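Long-range contacts in superoxide dismutase (Clostridium difficile, PDB 4JZ2), which probably protects the cell from superoxide radicals by converting them, at a single bound metal ion, into hydrogen peroxide and molecular oxygen: residues A37-L42 with G80-H85; S131-L136 with D167-A172. All coordinates share one frame; numbering follows the deposited sequence.

How the contacts relate
Both contacts are buried and meet at the same metal: His85 of contact 1 and Asp167 and His171 of contact 2 are ligands of one cobalt ion, and His30 and a bound water, shared by the two contacts, complete the site. Contact 1 joins two helices of the alpha-hairpin domain through apolar and ring contacts, with Tyr38 over a glycine. Contact 2, in the C-terminal domain, joins a strand to the loop that follows another strand, and a backbone hydrogen bond and indole faces do the work. The two abut: Asn84 CB lies 3.4 Å from Trp133 CZ2, and Tyr38 OH 3.6 Å from Trp169 CH2. The metal site sits where the two domains join.

Contact 1: A37-L42 with G80-H85; sequences AYVDKL and GGAYNH. With CO (cobalt (II) ion), chain B.
At the helical side of the metal site, Tyr38 of helix 24-46 packs on Gly81 and on the metal ligand His85 of helix 72-90. Gly81 CA lies under one face of the Tyr38 ring, 3.8 Å from its centroid, a CH-pi contact; it is offset toward the rim, nearest Tyr38 CG at 3.6 Å. With CG anti to its own carbonyl carbon (chi1 -68°), Tyr38 carries its ring past this glycine to His85, where CE2 comes 3.3 Å from His85 CE1. The two planes are nearly parallel, 26° apart, but slid so that the rings barely overlap. These helices form the antiparallel hairpin of iron/manganese superoxide dismutases, their local axes 8.1 Å apart at an angle of 142°. Further from the metal, Val39 CG2 meets Ala82 CB at 3.9 Å. The imidazole of His85 is fixed at both nitrogens: ND1 donates to Gly81 O at 2.7 Å, with the oxygen in the ring plane, while NE2 binds cobalt at 2.1 Å. Gly81 O also accepts from His85 N. Tyr38 OH is hydrogen-bonded to Gln152 NE2, and the Tyr38 side chain packs against Phe129 of the second subunit.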
loop_
_atom_site.group_PDB
_atom_site.type_symbol
_atom_site.label_atom_id
_atom_site.label_comp_id
_atom_site.label_asym_id
_atom_site.label_seq_id
_atom_site.Cartn_x
_atom_site.Cartn_y
_atom_site.Cartn_z
ATOM N N ALA A 37 -5.737 -13.983 -6.646
ATOM C CA ALA A 37 -4.328 -14.232 -6.309
ATOM C C ALA A 37 -4.130 -14.623 -4.838
ATOM O O ALA A 37 -3.313 -15.498 -4.510
ATOM C CB ALA A 37 -3.484 -13.009 -6.630
ATOM N N TYR A 38 -4.849 -13.950 -3.949
ATOM C CA TYR A 38 -4.762 -14.282 -2.530
ATOM C C TYR A 38 -5.194 -15.721 -2.302
ATOM O O TYR A 38 -4.560 -16.455 -1.551
ATOM C CB TYR A 38 -5.618 -13.339 -1.688
ATOM C CG TYR A 38 -5.096 -11.916 -1.665
ATOM C CD1 TYR A 38 -3.805 -11.635 -1.230
ATOM C CD2 TYR A 38 -5.890 -10.865 -2.077
ATOM C CE1 TYR A 38 -3.324 -10.329 -1.207
ATOM C CE2 TYR A 38 -5.420 -9.562 -2.069
ATOM C CZ TYR A 38 -4.134 -9.302 -1.634
ATOM O OH TYR A 38 -3.686 -7.995 -1.620
ATOM N N VAL A 39 -6.279 -16.123 -2.948
ATOM C CA VAL A 39 -6.771 -17.486 -2.796
ATOM C C VAL A 39 -5.761 -18.491 -3.338
ATOM O O VAL A 39 -5.453 -19.494 -2.682
ATOM C CB VAL A 39 -8.160 -17.667 -3.451
ATOM C CG1 VAL A 39 -8.553 -19.143 -3.511
ATOM C CG2 VAL A 39 -9.209 -16.854 -2.688
ATOM N N ASP A 40 -5.220 -18.223 -4.523
ATOM C CA ASP A 40 -4.249 -19.148 -5.111
ATOM C C ASP A 40 -3.020 -19.296 -4.222
ATOM O O ASP A 40 -2.548 -20.405 -3.978
ATOM C CB ASP A 40 -3.816 -18.683 -6.505
ATOM C CG ASP A 40 -4.942 -18.753 -7.521
ATOM O OD1 ASP A 40 -5.976 -19.385 -7.223
ATOM O OD2 ASP A 40 -4.788 -18.172 -8.617
ATOM N N LYS A 41 -2.508 -18.173 -3.735
ATOM C CA LYS A 41 -1.299 -18.193 -2.925
ATOM C C LYS A 41 -1.524 -18.912 -1.592
ATOM O O LYS A 41 -0.653 -19.640 -1.106
ATOM C CB LYS A 41 -0.797 -16.772 -2.683
ATOM C CG LYS A 41 -0.171 -16.113 -3.905
ATOM C CD LYS A 41 0.099 -14.638 -3.629
ATOM C CE LYS A 41 0.612 -13.908 -4.868
ATOM N NZ LYS A 41 2.012 -14.317 -5.177
ATOM N N LEU A 42 -2.690 -18.701 -0.997
ATOM C CA LEU A 42 -3.032 -19.407 0.231
ATOM C C LEU A 42 -3.044 -20.915 -0.013
ATOM O O LEU A 42 -2.365 -21.681 0.694
ATOM C CB LEU A 42 -4.388 -18.925 0.754
ATOM C CG LEU A 42 -4.938 -19.675 1.968
ATOM C CD1 LEU A 42 -3.986 -19.545 3.160
ATOM C CD2 LEU A 42 -6.316 -19.162 2.328
ATOM N N GLY A 80 -5.750 -13.437 4.953
ATOM C CA GLY A 80 -6.236 -12.093 5.174
ATOM C C GLY A 80 -6.859 -11.546 3.900
ATOM O O GLY A 80 -8.000 -11.080 3.907
ATOM N N GLY A 81 -6.111 -11.619 2.804
ATOM C CA GLY A 81 -6.586 -11.116 1.524
ATOM C C GLY A 81 -7.856 -11.818 1.068
ATOM O O GLY A 81 -8.801 -11.185 0.594
ATOM N N ALA A 82 -7.869 -13.136 1.202
ATOM C CA ALA A 82 -9.016 -13.934 0.785
ATOM C C ALA A 82 -10.239 -13.575 1.622
ATOM O O ALA A 82 -11.327 -13.349 1.089
ATOM C CB ALA A 82 -8.705 -15.417 0.901
ATOM N N TYR A 83 -10.061 -13.490 2.933
ATOM C CA TYR A 83 -11.195 -13.214 3.810
ATOM C C TYR A 83 -11.706 -11.780 3.643
ATOM O O TYR A 83 -12.913 -11.544 3.565
ATOM C CB TYR A 83 -10.831 -13.477 5.274
ATOM C CG TYR A 83 -11.956 -13.127 6.221
ATOM C CD1 TYR A 83 -12.894 -14.080 6.595
ATOM C CD2 TYR A 83 -12.088 -11.839 6.723
ATOM C CE1 TYR A 83 -13.928 -13.764 7.461
ATOM C CE2 TYR A 83 -13.117 -11.506 7.578
ATOM C CZ TYR A 83 -14.037 -12.472 7.945
ATOM O OH TYR A 83 -15.061 -12.136 8.795
ATOM N N ASN A 84 -10.785 -10.824 3.598
ATOM C CA ASN A 84 -11.163 -9.416 3.524
ATOM C C ASN A 84 -11.899 -9.105 2.228
ATOM O O ASN A 84 -12.821 -8.300 2.219
ATOM C CB ASN A 84 -9.934 -8.500 3.625
ATOM C CG ASN A 84 -9.265 -8.564 4.984
ATOM O OD1 ASN A 84 -9.869 -9.008 5.953
ATOM N ND2 ASN A 84 -8.008 -8.114 5.058
ATOM N N HIS A 85 -11.481 -9.729 1.134
ATOM C CA HIS A 85 -12.105 -9.430 -0.149
ATOM C C HIS A 85 -13.467 -10.103 -0.289
ATOM O O HIS A 85 -14.421 -9.495 -0.779
ATOM C CB HIS A 85 -11.165 -9.769 -1.310
ATOM C CG HIS A 85 -10.065 -8.773 -1.473
ATOM N ND1 HIS A 85 -8.874 -8.861 -0.776
ATOM C CD2 HIS A 85 -9.993 -7.633 -2.196
ATOM C CE1 HIS A 85 -8.108 -7.833 -1.093
ATOM N NE2 HIS A 85 -8.761 -7.074 -1.955
HETATM CO CO CO B . -8.304 -5.105 -2.521
HETATM O O HOH W 1 -6.865 -4.892 -0.602
#

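Contact 2: S131-L136 with D167-A172; sequences SGWAWL and DVWEHA. With CO (cobalt (II) ion), chain B.
Trp133 and Asp167 stack, the indole and carboxylate planes only 11° apart, and Asp167 CB sits 3.6 Å from the centroid of the six-membered ring of Trp133, over its face. They are an antiparallel, non-hydrogen-bonded pair at the end of strand 161-167. Trp135 CZ2 lies over the opposite face of the indole. Asp167 has CG anti to its backbone N (chi1 -171°), which lays the carboxylate along the ring and brings OD2 to cobalt at 2.0 Å; His171 NE2 is the second ligand from this Asp-x-Trp-Glu-His signature of iron/manganese superoxide dismutases. OD1 accepts from Trp169 N above the carboxylate plane, an Asx turn, and takes a weak bond from water 1. The Trp169 indole is inclined at 61° to that of Trp133. Ser131 CB lies 3.5 Å from the centroid of the five-membered ring of Trp169, over one face, while water 1 covers the other. Val168 N gives a 2.9 Å hydrogen bond to Gly132 O. Water 2 bridges Glu170 N and Ser131 OG, itself hydrogen-bonded to Ser131 OG of the second subunit. Strand 132-138 runs between strands 144-150 and 161-167; helix 114-127 packs on Ala134, and Asn84 of helix 72-90 touches Trp133 and Trp135.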
loop_
_atom_site.group_PDB
_atom_site.type_symbol
_atom_site.label_atom_id
_atom_site.label_comp_id
_atom_site.label_asym_id
_atom_site.label_seq_id
_atom_site.Cartn_x
_atom_site.Cartn_y
_atom_site.Cartn_z
ATOM N N SER A 131 -1.098 0.832 2.398
ATOM C CA SER A 131 -2.212 -0.051 2.040
ATOM C C SER A 131 -2.949 -0.487 3.313
ATOM O O SER A 131 -2.329 -0.659 4.356
ATOM C CB SER A 131 -1.695 -1.292 1.301
ATOM O OG SER A 131 -0.880 -0.931 0.182
ATOM N N GLY A 132 -4.267 -0.660 3.236
ATOM C CA GLY A 132 -4.999 -1.152 4.392
ATOM C C GLY A 132 -6.504 -1.014 4.291
ATOM O O GLY A 132 -7.039 -0.835 3.203
ATOM N N TRP A 133 -7.170 -1.058 5.443
ATOM C CA TRP A 133 -8.626 -1.152 5.516
ATOM C C TRP A 133 -9.140 -0.301 6.658
ATOM O O TRP A 133 -8.456 -0.125 7.678
ATOM C CB TRP A 133 -9.050 -2.597 5.796
ATOM C CG TRP A 133 -8.728 -3.548 4.704
ATOM C CD1 TRP A 133 -7.509 -4.095 4.427
ATOM C CD2 TRP A 133 -9.641 -4.100 3.754
ATOM N NE1 TRP A 133 -7.601 -4.943 3.350
ATOM C CE2 TRP A 133 -8.906 -4.957 2.912
ATOM C CE3 TRP A 133 -11.015 -3.946 3.526
ATOM C CZ2 TRP A 133 -9.490 -5.667 1.862
ATOM C CZ3 TRP A 133 -11.597 -4.644 2.480
ATOM C CH2 TRP A 133 -10.835 -5.496 1.660
ATOM N N ALA A 134 -10.346 0.231 6.498
ATOM C CA ALA A 134 -11.048 0.846 7.621
ATOM C C ALA A 134 -12.240 -0.031 7.938
ATOM O O ALA A 134 -12.910 -0.519 7.026
ATOM C CB ALA A 134 -11.514 2.267 7.269
ATOM N N TRP A 135 -12.517 -0.215 9.223
ATOM C CA TRP A 135 -13.532 -1.165 9.658
ATOM C C TRP A 135 -14.466 -0.567 10.694
ATOM O O TRP A 135 -14.043 0.188 11.577
ATOM C CB TRP A 135 -12.890 -2.390 10.321
ATOM C CG TRP A 135 -11.861 -3.120 9.502
ATOM C CD1 TRP A 135 -10.505 -2.954 9.555
ATOM C CD2 TRP A 135 -12.103 -4.150 8.547
ATOM N NE1 TRP A 135 -9.887 -3.815 8.679
ATOM C CE2 TRP A 135 -10.849 -4.562 8.045
ATOM C CE3 TRP A 135 -13.263 -4.770 8.056
ATOM C CZ2 TRP A 135 -10.718 -5.551 7.068
ATOM C CZ3 TRP A 135 -13.133 -5.766 7.103
ATOM C CH2 TRP A 135 -11.866 -6.144 6.612
ATOM N N LEU A 136 -15.737 -0.934 10.594
ATOM C CA LEU A 136 -16.632 -0.839 11.733
ATOM C C LEU A 136 -16.682 -2.235 12.338
ATOM O O LEU A 136 -17.029 -3.196 11.646
ATOM C CB LEU A 136 -18.030 -0.407 11.281
ATOM C CG LEU A 136 -19.127 -0.476 12.349
ATOM C CD1 LEU A 136 -18.895 0.569 13.432
ATOM C CD2 LEU A 136 -20.490 -0.280 11.705
ATOM N N ASP A 167 -11.906 -1.260 1.675
ATOM C CA ASP A 167 -10.570 -1.482 1.126
ATOM C C ASP A 167 -9.994 -0.142 0.654
ATOM O O ASP A 167 -10.561 0.493 -0.246
ATOM C CB ASP A 167 -10.697 -2.447 -0.057
ATOM C CG ASP A 167 -9.367 -2.936 -0.585
ATOM O OD1 ASP A 167 -8.297 -2.512 -0.092
ATOM O OD2 ASP A 167 -9.382 -3.781 -1.518
ATOM N N VAL A 168 -8.896 0.320 1.267
ATOM C CA VAL A 168 -8.245 1.546 0.774
ATOM C C VAL A 168 -6.851 1.318 0.199
ATOM O O VAL A 168 -6.048 2.255 0.091
ATOM C CB VAL A 168 -8.240 2.725 1.788
ATOM C CG1 VAL A 168 -9.670 3.185 2.065
ATOM C CG2 VAL A 168 -7.504 2.335 3.075
ATOM N N TRP A 169 -6.565 0.073 -0.170
ATOM C CA TRP A 169 -5.444 -0.195 -1.063
ATOM C C TRP A 169 -5.715 0.646 -2.308
ATOM O O TRP A 169 -6.871 0.790 -2.721
ATOM C CB TRP A 169 -5.424 -1.660 -1.455
ATOM C CG TRP A 169 -4.848 -2.590 -0.398
ATOM C CD1 TRP A 169 -5.286 -2.750 0.894
ATOM C CD2 TRP A 169 -3.741 -3.478 -0.559
ATOM N NE1 TRP A 169 -4.512 -3.697 1.545
ATOM C CE2 TRP A 169 -3.553 -4.159 0.664
ATOM C CE3 TRP A 169 -2.882 -3.778 -1.631
ATOM C CZ2 TRP A 169 -2.550 -5.107 0.853
ATOM C CZ3 TRP A 169 -1.883 -4.725 -1.446
ATOM C CH2 TRP A 169 -1.723 -5.378 -0.210
ATOM N N GLU A 170 -4.663 1.184 -2.918
ATOM C CA GLU A 170 -4.835 2.007 -4.119
ATOM C C GLU A 170 -5.452 1.224 -5.287
ATOM O O GLU A 170 -6.120 1.810 -6.141
ATOM C CB GLU A 170 -3.500 2.673 -4.515
ATOM C CG GLU A 170 -3.093 3.765 -3.508
ATOM C CD GLU A 170 -1.667 4.300 -3.685
ATOM O OE1 GLU A 170 -0.753 3.525 -4.050
ATOM O OE2 GLU A 170 -1.463 5.502 -3.424
ATOM N N HIS A 171 -5.245 -0.089 -5.345
ATOM C CA HIS A 171 -5.879 -0.840 -6.431
ATOM C C HIS A 171 -7.419 -0.786 -6.392
ATOM O O HIS A 171 -8.086 -0.977 -7.421
ATOM C CB HIS A 171 -5.375 -2.282 -6.520
ATOM C CG HIS A 171 -5.751 -3.146 -5.347
ATOM N ND1 HIS A 171 -4.820 -3.832 -4.601
ATOM C CD2 HIS A 171 -6.962 -3.452 -4.822
ATOM C CE1 HIS A 171 -5.440 -4.515 -3.651
ATOM N NE2 HIS A 171 -6.739 -4.311 -3.772
ATOM N N ALA A 172 -7.974 -0.522 -5.215
ATOM C CA ALA A 172 -9.425 -0.452 -5.041
ATOM C C ALA A 172 -10.037 0.807 -5.643
ATOM O O ALA A 172 -11.247 0.849 -5.885
ATOM C CB ALA A 172 -9.795 -0.520 -3.558
HETATM CO CO CO B . -8.304 -5.105 -2.521
HETATM O O HOH W 2 -2.071 -0.129 -2.170
HETATM O O HOH W 1 -6.865 -4.892 -0.602
#